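Local coordinates for glycosyl hydrolase family 26 (Bacteroides ovatus, PDB 4ZXO), which acts as a beta-mannanase, probably hydrolysing beta-1,4-mannosidic linkages in the backbone of galactomannan and related mannans, at residues A14-L19 and I228-G233; I98-H103 and D144-L149; M190-L195 and V203-S208. All coordinates share one frame; numbering follows the deposited sequence.

Contact 1: residues A14-L19 and I228-G233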
loop_
_atom_site.group_PDB
_atom_site.type_symbol
_atom_site.label_atom_id
_atom_site.label_comp_id
_atom_site.label_asym_id
_atom_site.label_seq_id
_atom_site.Cartn_x
_atom_site.Cartn_y
_atom_site.Cartn_z
ATOM N N ALA A 14 14.053 11.275 3.353
ATOM C CA ALA A 14 13.299 12.013 4.347
ATOM C C ALA A 14 11.984 11.289 4.630
ATOM O O ALA A 14 11.575 11.195 5.811
ATOM C CB ALA A 14 13.027 13.392 3.894
ATOM N N LEU A 15 11.290 10.785 3.591
ATOM C CA LEU A 15 10.065 10.057 3.877
ATOM C C LEU A 15 10.316 8.890 4.795
ATOM O O LEU A 15 9.555 8.702 5.757
ATOM C CB LEU A 15 9.428 9.586 2.568
ATOM C CG LEU A 15 8.196 8.651 2.719
ATOM C CD1 LEU A 15 7.087 9.403 3.506
ATOM C CD2 LEU A 15 7.661 8.210 1.373
ATOM N N LEU A 16 11.347 8.087 4.484
ATOM C CA LEU A 16 11.654 6.930 5.331
ATOM C C LEU A 16 11.964 7.339 6.752
ATOM O O LEU A 16 11.468 6.732 7.701
ATOM C CB LEU A 16 12.823 6.129 4.777
ATOM C CG LEU A 16 13.172 4.851 5.519
ATOM C CD1 LEU A 16 11.943 3.915 5.639
ATOM C CD2 LEU A 16 14.251 4.230 4.705
ATOM N N GLN A 17 12.774 8.401 6.909
ATOM C CA GLN A 17 13.106 8.827 8.264
ATOM C C GLN A 17 11.842 9.303 9.012
ATOM O O GLN A 17 11.697 9.031 10.184
ATOM C CB GLN A 17 14.215 9.901 8.238
ATOM C CG GLN A 17 15.610 9.332 7.844
ATOM C CD GLN A 17 16.090 8.024 8.605
ATOM O OE1 GLN A 17 16.467 7.021 7.972
ATOM N NE2 GLN A 17 16.028 8.032 9.918
ATOM N N ASN A 18 10.881 9.919 8.317
ATOM C CA ASN A 18 9.668 10.344 8.989
ATOM C C ASN A 18 8.745 9.156 9.294
ATOM O O ASN A 18 8.112 9.124 10.371
ATOM C CB ASN A 18 8.991 11.450 8.148
ATOM C CG ASN A 18 9.693 12.799 8.351
ATOM O OD1 ASN A 18 9.760 13.274 9.489
ATOM N ND2 ASN A 18 10.291 13.343 7.326
ATOM N N LEU A 19 8.714 8.140 8.423
ATOM C CA LEU A 19 7.955 6.914 8.758
ATOM C C LEU A 19 8.525 6.268 10.011
ATOM O O LEU A 19 7.780 5.738 10.853
ATOM C CB LEU A 19 7.992 5.923 7.592
ATOM C CG LEU A 19 7.245 6.425 6.345
ATOM C CD1 LEU A 19 7.312 5.369 5.215
ATOM C CD2 LEU A 19 5.785 6.770 6.666
ATOM N N ILE A 228 16.456 -5.003 0.852
ATOM C CA ILE A 228 15.442 -4.796 -0.182
ATOM C C ILE A 228 14.223 -4.092 0.407
ATOM O O ILE A 228 13.703 -3.141 -0.183
ATOM C CB ILE A 228 15.042 -6.163 -0.823
ATOM C CG1 ILE A 228 16.231 -6.680 -1.654
ATOM C CG2 ILE A 228 13.808 -6.024 -1.691
ATOM C CD1 ILE A 228 16.052 -8.076 -2.166
ATOM N N ILE A 229 13.754 -4.569 1.561
ATOM C CA ILE A 229 12.487 -4.098 2.123
ATOM C C ILE A 229 12.739 -2.897 3.025
ATOM O O ILE A 229 13.688 -2.878 3.804
ATOM C CB ILE A 229 11.779 -5.206 2.922
ATOM C CG1 ILE A 229 11.417 -6.403 1.986
ATOM C CG2 ILE A 229 10.504 -4.642 3.600
ATOM C CD1 ILE A 229 10.466 -5.994 0.785
ATOM N N ASP A 230 11.886 -1.895 2.901
ATOM C CA ASP A 230 11.936 -0.695 3.759
ATOM C C ASP A 230 10.799 -0.612 4.780
ATOM O O ASP A 230 10.972 0.014 5.829
ATOM C CB ASP A 230 11.895 0.566 2.890
ATOM C CG ASP A 230 13.015 0.589 1.932
ATOM O OD1 ASP A 230 14.166 0.624 2.395
ATOM O OD2 ASP A 230 12.798 0.527 0.726
ATOM N N VAL A 231 9.638 -1.205 4.470
ATOM C CA VAL A 231 8.453 -1.070 5.338
ATOM C C VAL A 231 7.851 -2.447 5.538
ATOM O O VAL A 231 7.628 -3.168 4.552
ATOM C CB VAL A 231 7.387 -0.162 4.701
ATOM C CG1 VAL A 231 6.095 -0.129 5.581
ATOM C CG2 VAL A 231 7.983 1.241 4.419
ATOM N N LEU A 232 7.592 -2.824 6.779
ATOM C CA LEU A 232 6.931 -4.104 7.084
ATOM C C LEU A 232 5.425 -3.855 7.239
ATOM O O LEU A 232 5.008 -3.105 8.131
ATOM C CB LEU A 232 7.506 -4.733 8.368
ATOM C CG LEU A 232 8.989 -5.063 8.267
ATOM C CD1 LEU A 232 9.475 -5.635 9.638
ATOM C CD2 LEU A 232 9.298 -6.010 7.087
ATOM N N GLY A 233 4.622 -4.468 6.381
ATOM C CA GLY A 233 3.187 -4.253 6.441
ATOM C C GLY A 233 2.413 -5.541 6.602
ATOM O O GLY A 233 2.965 -6.664 6.646
#

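Contact 2: residues I98-H103 and D144-L149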
loop_
_atom_site.group_PDB
_atom_site.type_symbol
_atom_site.label_atom_id
_atom_site.label_comp_id
_atom_site.label_asym_id
_atom_site.label_seq_id
_atom_site.Cartn_x
_atom_site.Cartn_y
_atom_site.Cartn_z
ATOM N N ILE A 98 2.261 8.823 -0.889
ATOM C CA ILE A 98 1.708 7.948 -1.909
ATOM C C ILE A 98 2.213 6.537 -1.804
ATOM O O ILE A 98 3.378 6.324 -1.592
ATOM C CB ILE A 98 2.044 8.493 -3.339
ATOM C CG1 ILE A 98 1.451 9.887 -3.560
ATOM C CG2 ILE A 98 1.587 7.503 -4.467
ATOM C CD1 ILE A 98 2.402 11.038 -3.230
ATOM N N SER A 99 1.303 5.567 -1.934
ATOM C CA SER A 99 1.713 4.178 -2.061
ATOM C C SER A 99 1.123 3.581 -3.327
ATOM O O SER A 99 0.056 4.015 -3.789
ATOM C CB SER A 99 1.266 3.365 -0.835
ATOM O OG SER A 99 1.744 2.019 -0.950
ATOM N N LEU A 100 1.829 2.646 -3.949
ATOM C CA LEU A 100 1.325 1.997 -5.177
ATOM C C LEU A 100 1.379 0.489 -5.015
ATOM O O LEU A 100 2.451 -0.041 -4.626
ATOM C CB LEU A 100 2.178 2.389 -6.395
ATOM C CG LEU A 100 2.082 3.886 -6.680
ATOM C CD1 LEU A 100 3.138 4.237 -7.741
ATOM C CD2 LEU A 100 0.704 4.283 -7.216
ATOM N N SER A 101 0.270 -0.180 -5.276
ATOM C CA SER A 101 0.280 -1.626 -5.360
ATOM C C SER A 101 0.311 -2.050 -6.832
ATOM O O SER A 101 0.255 -1.199 -7.727
ATOM C CB SER A 101 -0.938 -2.218 -4.640
ATOM O OG SER A 101 -2.102 -1.510 -5.004
ATOM N N TRP A 102 0.420 -3.348 -7.087
ATOM C CA TRP A 102 0.588 -3.817 -8.468
ATOM C C TRP A 102 -0.118 -5.140 -8.641
ATOM O O TRP A 102 0.505 -6.223 -8.466
ATOM C CB TRP A 102 2.107 -3.986 -8.797
ATOM C CG TRP A 102 2.393 -4.190 -10.260
ATOM C CD1 TRP A 102 1.585 -3.867 -11.331
ATOM C CD2 TRP A 102 3.590 -4.738 -10.808
ATOM N NE1 TRP A 102 2.218 -4.217 -12.512
ATOM C CE2 TRP A 102 3.441 -4.756 -12.218
ATOM C CE3 TRP A 102 4.753 -5.255 -10.239
ATOM C CZ2 TRP A 102 4.424 -5.250 -13.084
ATOM C CZ3 TRP A 102 5.761 -5.737 -11.101
ATOM C CH2 TRP A 102 5.592 -5.720 -12.531
ATOM N N HIS A 103 -1.402 -5.074 -8.994
ATOM C CA HIS A 103 -2.105 -6.316 -9.310
ATOM C C HIS A 103 -1.764 -6.719 -10.771
ATOM O O HIS A 103 -2.567 -6.529 -11.732
ATOM C CB HIS A 103 -3.622 -6.149 -9.112
ATOM C CG HIS A 103 -4.043 -6.158 -7.682
ATOM N ND1 HIS A 103 -3.911 -5.062 -6.848
ATOM C CD2 HIS A 103 -4.679 -7.108 -6.959
ATOM C CE1 HIS A 103 -4.439 -5.354 -5.664
ATOM N NE2 HIS A 103 -4.899 -6.593 -5.704
ATOM N N ASP A 144 9.524 2.892 -15.495
ATOM C CA ASP A 144 9.321 4.104 -16.291
ATOM C C ASP A 144 8.160 4.974 -15.761
ATOM O O ASP A 144 8.270 6.222 -15.751
ATOM C CB ASP A 144 9.029 3.745 -17.735
ATOM C CG ASP A 144 10.243 3.246 -18.480
ATOM O OD1 ASP A 144 11.383 3.494 -18.024
ATOM O OD2 ASP A 144 10.037 2.606 -19.527
ATOM N N PHE A 145 7.083 4.336 -15.272
ATOM C CA PHE A 145 6.018 5.115 -14.664
ATOM C C PHE A 145 6.521 5.823 -13.401
ATOM O O PHE A 145 6.265 7.005 -13.197
ATOM C CB PHE A 145 4.821 4.252 -14.335
ATOM C CG PHE A 145 3.698 5.051 -13.768
ATOM C CD1 PHE A 145 2.886 5.789 -14.588
ATOM C CD2 PHE A 145 3.457 5.082 -12.413
ATOM C CE1 PHE A 145 1.835 6.550 -14.051
ATOM C CE2 PHE A 145 2.403 5.836 -11.868
ATOM C CZ PHE A 145 1.610 6.570 -12.700
ATOM N N LEU A 146 7.225 5.104 -12.545
ATOM C CA LEU A 146 7.744 5.701 -11.314
ATOM C C LEU A 146 8.660 6.910 -11.580
ATOM O O LEU A 146 8.657 7.896 -10.836
ATOM C CB LEU A 146 8.492 4.635 -10.506
ATOM C CG LEU A 146 7.560 3.515 -9.968
ATOM C CD1 LEU A 146 8.341 2.439 -9.225
ATOM C CD2 LEU A 146 6.432 4.052 -9.073
ATOM N N LEU A 147 9.469 6.796 -12.625
ATOM C CA LEU A 147 10.379 7.894 -12.979
ATOM C C LEU A 147 9.630 9.123 -13.524
ATOM O O LEU A 147 10.197 10.226 -13.627
ATOM C CB LEU A 147 11.395 7.404 -14.000
ATOM C CG LEU A 147 12.382 6.423 -13.369
ATOM C CD1 LEU A 147 13.164 5.682 -14.442
ATOM C CD2 LEU A 147 13.309 7.197 -12.463
ATOM N N SER A 148 8.391 8.937 -13.938
ATOM C CA SER A 148 7.597 10.037 -14.488
ATOM C C SER A 148 6.868 10.800 -13.382
ATOM O O SER A 148 6.272 11.855 -13.653
ATOM C CB SER A 148 6.566 9.507 -15.500
ATOM O OG SER A 148 5.428 8.937 -14.849
ATOM N N LEU A 149 6.935 10.292 -12.154
ATOM C CA LEU A 149 6.308 10.964 -11.030
ATOM C C LEU A 149 7.222 12.089 -10.529
ATOM O O LEU A 149 8.086 11.871 -9.664
ATOM C CB LEU A 149 5.995 9.960 -9.918
ATOM C CG LEU A 149 5.151 8.795 -10.408
ATOM C CD1 LEU A 149 4.956 7.820 -9.236
ATOM C CD2 LEU A 149 3.832 9.264 -10.907
#

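Contact 3: residues M190-L195 and V203-S208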
loop_
_atom_site.group_PDB
_atom_site.type_symbol
_atom_site.label_atom_id
_atom_site.label_comp_id
_atom_site.label_asym_id
_atom_site.label_seq_id
_atom_site.Cartn_x
_atom_site.Cartn_y
_atom_site.Cartn_z
ATOM N N MET A 190 14.568 -9.600 -8.481
ATOM C CA MET A 190 14.399 -9.088 -9.865
ATOM C C MET A 190 13.773 -7.715 -9.892
ATOM O O MET A 190 14.186 -6.837 -10.631
ATOM C CB MET A 190 13.516 -10.024 -10.707
ATOM C CG MET A 190 14.168 -11.312 -11.059
ATOM S SD MET A 190 12.954 -12.560 -11.597
ATOM C CE MET A 190 12.164 -11.747 -12.973
ATOM N N THR A 191 12.741 -7.518 -9.071
ATOM C CA THR A 191 12.090 -6.204 -9.028
ATOM C C THR A 191 13.063 -5.128 -8.564
ATOM O O THR A 191 13.205 -4.077 -9.193
ATOM C CB THR A 191 10.899 -6.266 -8.087
ATOM O OG1 THR A 191 9.987 -7.306 -8.519
ATOM C CG2 THR A 191 10.150 -4.898 -7.998
ATOM N N ASN A 192 13.735 -5.403 -7.455
ATOM C CA ASN A 192 14.678 -4.407 -6.927
ATOM C C ASN A 192 15.789 -4.157 -7.915
ATOM O O ASN A 192 16.184 -3.008 -8.131
ATOM C CB ASN A 192 15.223 -4.887 -5.602
ATOM C CG ASN A 192 16.179 -3.919 -4.989
ATOM O OD1 ASN A 192 15.808 -2.791 -4.642
ATOM N ND2 ASN A 192 17.431 -4.358 -4.816
ATOM N N ASP A 193 16.278 -5.216 -8.568
ATOM C CA ASP A 193 17.388 -5.023 -9.511
ATOM C C ASP A 193 17.004 -4.123 -10.674
ATOM O O ASP A 193 17.765 -3.236 -11.097
ATOM C CB ASP A 193 17.876 -6.374 -10.050
ATOM C CG ASP A 193 18.606 -7.201 -8.992
ATOM O OD1 ASP A 193 18.957 -6.658 -7.913
ATOM O OD2 ASP A 193 18.809 -8.413 -9.248
ATOM N N ARG A 194 15.817 -4.352 -11.211
ATOM C CA ARG A 194 15.441 -3.559 -12.362
ATOM C C ARG A 194 15.166 -2.123 -11.934
ATOM O O ARG A 194 15.545 -1.151 -12.647
ATOM C CB ARG A 194 14.212 -4.116 -13.100
ATOM C CG ARG A 194 14.345 -5.451 -13.709
ATOM C CD ARG A 194 15.568 -5.552 -14.595
ATOM N NE ARG A 194 15.401 -4.832 -15.842
ATOM C CZ ARG A 194 16.387 -4.733 -16.740
ATOM N NH1 ARG A 194 17.571 -5.312 -16.519
ATOM N NH2 ARG A 194 16.209 -4.034 -17.858
ATOM N N LEU A 195 14.533 -1.946 -10.767
ATOM C CA LEU A 195 14.321 -0.574 -10.352
ATOM C C LEU A 195 15.650 0.137 -10.180
ATOM O O LEU A 195 15.828 1.296 -10.585
ATOM C CB LEU A 195 13.523 -0.540 -9.053
ATOM C CG LEU A 195 12.095 -1.068 -9.153
ATOM C CD1 LEU A 195 11.471 -1.110 -7.737
ATOM C CD2 LEU A 195 11.253 -0.145 -9.998
ATOM N N VAL A 203 11.776 5.147 -4.630
ATOM C CA VAL A 203 10.913 4.103 -4.133
ATOM C C VAL A 203 11.367 3.530 -2.792
ATOM O O VAL A 203 12.553 3.258 -2.602
ATOM C CB VAL A 203 10.813 2.984 -5.172
ATOM C CG1 VAL A 203 9.876 1.897 -4.704
ATOM C CG2 VAL A 203 10.284 3.562 -6.441
ATOM N N LEU A 204 10.402 3.354 -1.901
ATOM C CA LEU A 204 10.549 2.539 -0.693
ATOM C C LEU A 204 9.745 1.276 -0.943
ATOM O O LEU A 204 8.628 1.374 -1.423
ATOM C CB LEU A 204 9.996 3.237 0.542
ATOM C CG LEU A 204 10.727 4.564 0.804
ATOM C CD1 LEU A 204 10.115 5.264 1.987
ATOM C CD2 LEU A 204 12.212 4.306 1.040
ATOM N N LEU A 205 10.262 0.117 -0.584
ATOM C CA LEU A 205 9.526 -1.134 -0.850
ATOM C C LEU A 205 8.831 -1.660 0.389
ATOM O O LEU A 205 9.444 -1.741 1.455
ATOM C CB LEU A 205 10.510 -2.216 -1.391
ATOM C CG LEU A 205 11.054 -1.876 -2.770
ATOM C CD1 LEU A 205 12.063 -2.958 -3.202
ATOM C CD2 LEU A 205 9.935 -1.699 -3.836
ATOM N N ALA A 206 7.565 -2.058 0.274
ATOM C CA ALA A 206 6.815 -2.563 1.431
ATOM C C ALA A 206 6.425 -4.026 1.200
ATOM O O ALA A 206 5.928 -4.405 0.111
ATOM C CB ALA A 206 5.518 -1.715 1.670
ATOM N N TYR A 207 6.625 -4.799 2.250
ATOM C CA TYR A 207 6.311 -6.214 2.323
ATOM C C TYR A 207 4.977 -6.363 3.024
ATOM O O TYR A 207 4.766 -5.697 4.049
ATOM C CB TYR A 207 7.438 -6.873 3.110
ATOM C CG TYR A 207 7.425 -8.351 3.384
ATOM C CD1 TYR A 207 7.793 -9.270 2.387
ATOM C CD2 TYR A 207 7.182 -8.834 4.689
ATOM C CE1 TYR A 207 7.876 -10.637 2.663
ATOM C CE2 TYR A 207 7.250 -10.189 4.983
ATOM C CZ TYR A 207 7.645 -11.095 3.966
ATOM O OH TYR A 207 7.727 -12.446 4.178
ATOM N N SER A 208 4.038 -7.173 2.507
ATOM C CA SER A 208 2.660 -7.087 3.061
ATOM C C SER A 208 1.824 -8.368 2.932
ATOM O O SER A 208 0.796 -8.402 2.244
ATOM C CB SER A 208 1.905 -5.879 2.419
ATOM O OG SER A 208 1.746 -5.989 1.009
#

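Contact 1: residues A14-L19 and I228-G233
L16 and L19, one helical turn apart, turn their side chains from helix 10-19 toward D230 and V231. With chi1 of L16 at -176°, CG stands opposite the backbone N and beside the carbonyl carbon, and both methyls are presented to D230: CD1 lies 4.0 Å from its backbone O, while CD2 stands alongside the carboxylate, 4.3 Å from OD1. These are van der Waals contacts of methyl groups with a polar residue. The carboxylate has its own business elsewhere, since D230 OD2 accepts a hydrogen bond from the backbone N of L205 on the adjacent strand. Aspartate suits this place because its short side chain can fold back to that strand.

L19 makes the purely apolar half. Its chain is extended beyond CB (chi2 -179°), which carries CD1 out to V231 CG2, methyl to methyl, at 4.3 Å. A beta-branched valine keeps a compact, rigid surface close to its strand, and the longer leucine reaches the rest of the way. L15, on another side of the same helix, packs on L204 and M97, and the backbone O of L19 is bound by S296 OG. The helix thus lies across the N-terminal end of the TIM barrel and touches several of its strands there.

No hydrogen bond or charge pair links the two segments. Between them only loose van der Waals contacts act, which implies little directional constraint from this pairing itself; the directional bonds lie with other partners, S296 for L19 and L205 for D230.

Contact 2: residues I98-H103 and D144-L149
The backbone O of F145 is gripped twice by one residue: S148 OG donates to it at 2.7 Å and S148 N at 3.0 Å. The hydroxyl bond lies in the carbonyl plane on a lone pair, with a C=O...OG angle of 131°. Serine suits this spot because its short side chain can bend back along the helix to a carbonyl three residues earlier, and its OG also accepts a hydrogen bond from R85 NE of helix 81-93. The same turn, with L149 N bonded to L146 O, leaves L149 pointing toward the strand beside F145 and L146.

Those three residues receive L100 from the sheet. Here, with the short helix 121-125 in the connection, strand 97-101, helix 132-147 and strand 159-162 form a beta-alpha-beta unit of the TIM barrel, the two strands being parallel neighbours, and L100 lies on the outer face of the first strand, where helices cover the barrel.

One methyl does all the touching from the strand side. With chi2 of L100 at 170°, CD1 is anti to CA and stands well off the backbone. It meets L146 CD2 at 3.6 Å, the closest approach across the two segments, the two side chains running antiparallel and overlapping at their ends. L149 CD1 lies 4.3 Å from the same methyl. The F145 ring offers its edge: L100 CD1 sits near the ring plane, 4.5 Å from CE2. Leucine suits a buried place where a branched end can put one methyl among three neighbours. The F145 side chain also touches L65 and I68, and V159, on the next strand, touches both L100 and L149.

Contact 3: residues M190-L195 and V203-S208
The amide of N192 has the side chain of I228 over one face, with I228 CG1 4.1 Å from ND2. On that same side, but at the oxygen end of the group, comes L205 CD1, 4.0 Å from N192 OD1 and well tilted out of the amide plane. This is a van der Waals contact of a methyl with a carbonyl oxygen. It depends on CG of N192 being anti to the backbone N (chi1 -179°), which swings the amide toward the strand although CB itself does not point there. Asparagine fits a partly exposed border position, since its aliphatic CB and flat amide can lie against leucine and isoleucine while the polar amide is compatible with partial exposure.

The second branch of L205 serves the buried side: its CD2 meets L195 CD1 at 4.2 Å. A forked leucine is apt here, one methyl for each of two helix residues almost a turn apart.

Helix 181-197 thus packs on the outer face of strand 203-207, the strand that follows it in the alternating beta/alpha barrel. F161 of strand 159-162 adjoins L205 and V203 on one flank, I228 lies beside L205 on the other, and helix 132-147 meets V203 through L146.

In the fold
All three contacts belong to one TIM barrel and fix helices to its parallel sheet. Contacts 2 and 3 pack helices on the outside and, with centres about 11 Å apart, share a core: L146 CD1 lies 3.6 Å from V203 CG2 and 4.0 Å from L195 CD2. Contact 1 instead places a helix at the barrel's N-terminal end. It joins contact 3 through neighbouring strands, D230 N lying 2.8 Å from L205 O in a probable hydrogen bond. Contacts 1 and 2 do not touch; their nearest atoms are about 6 Å apart. In TIM-barrel glycoside hydrolases the active site lies at the C-terminal ends of the strands, toward which segments 98-103, 203-208 and 228-233 all run.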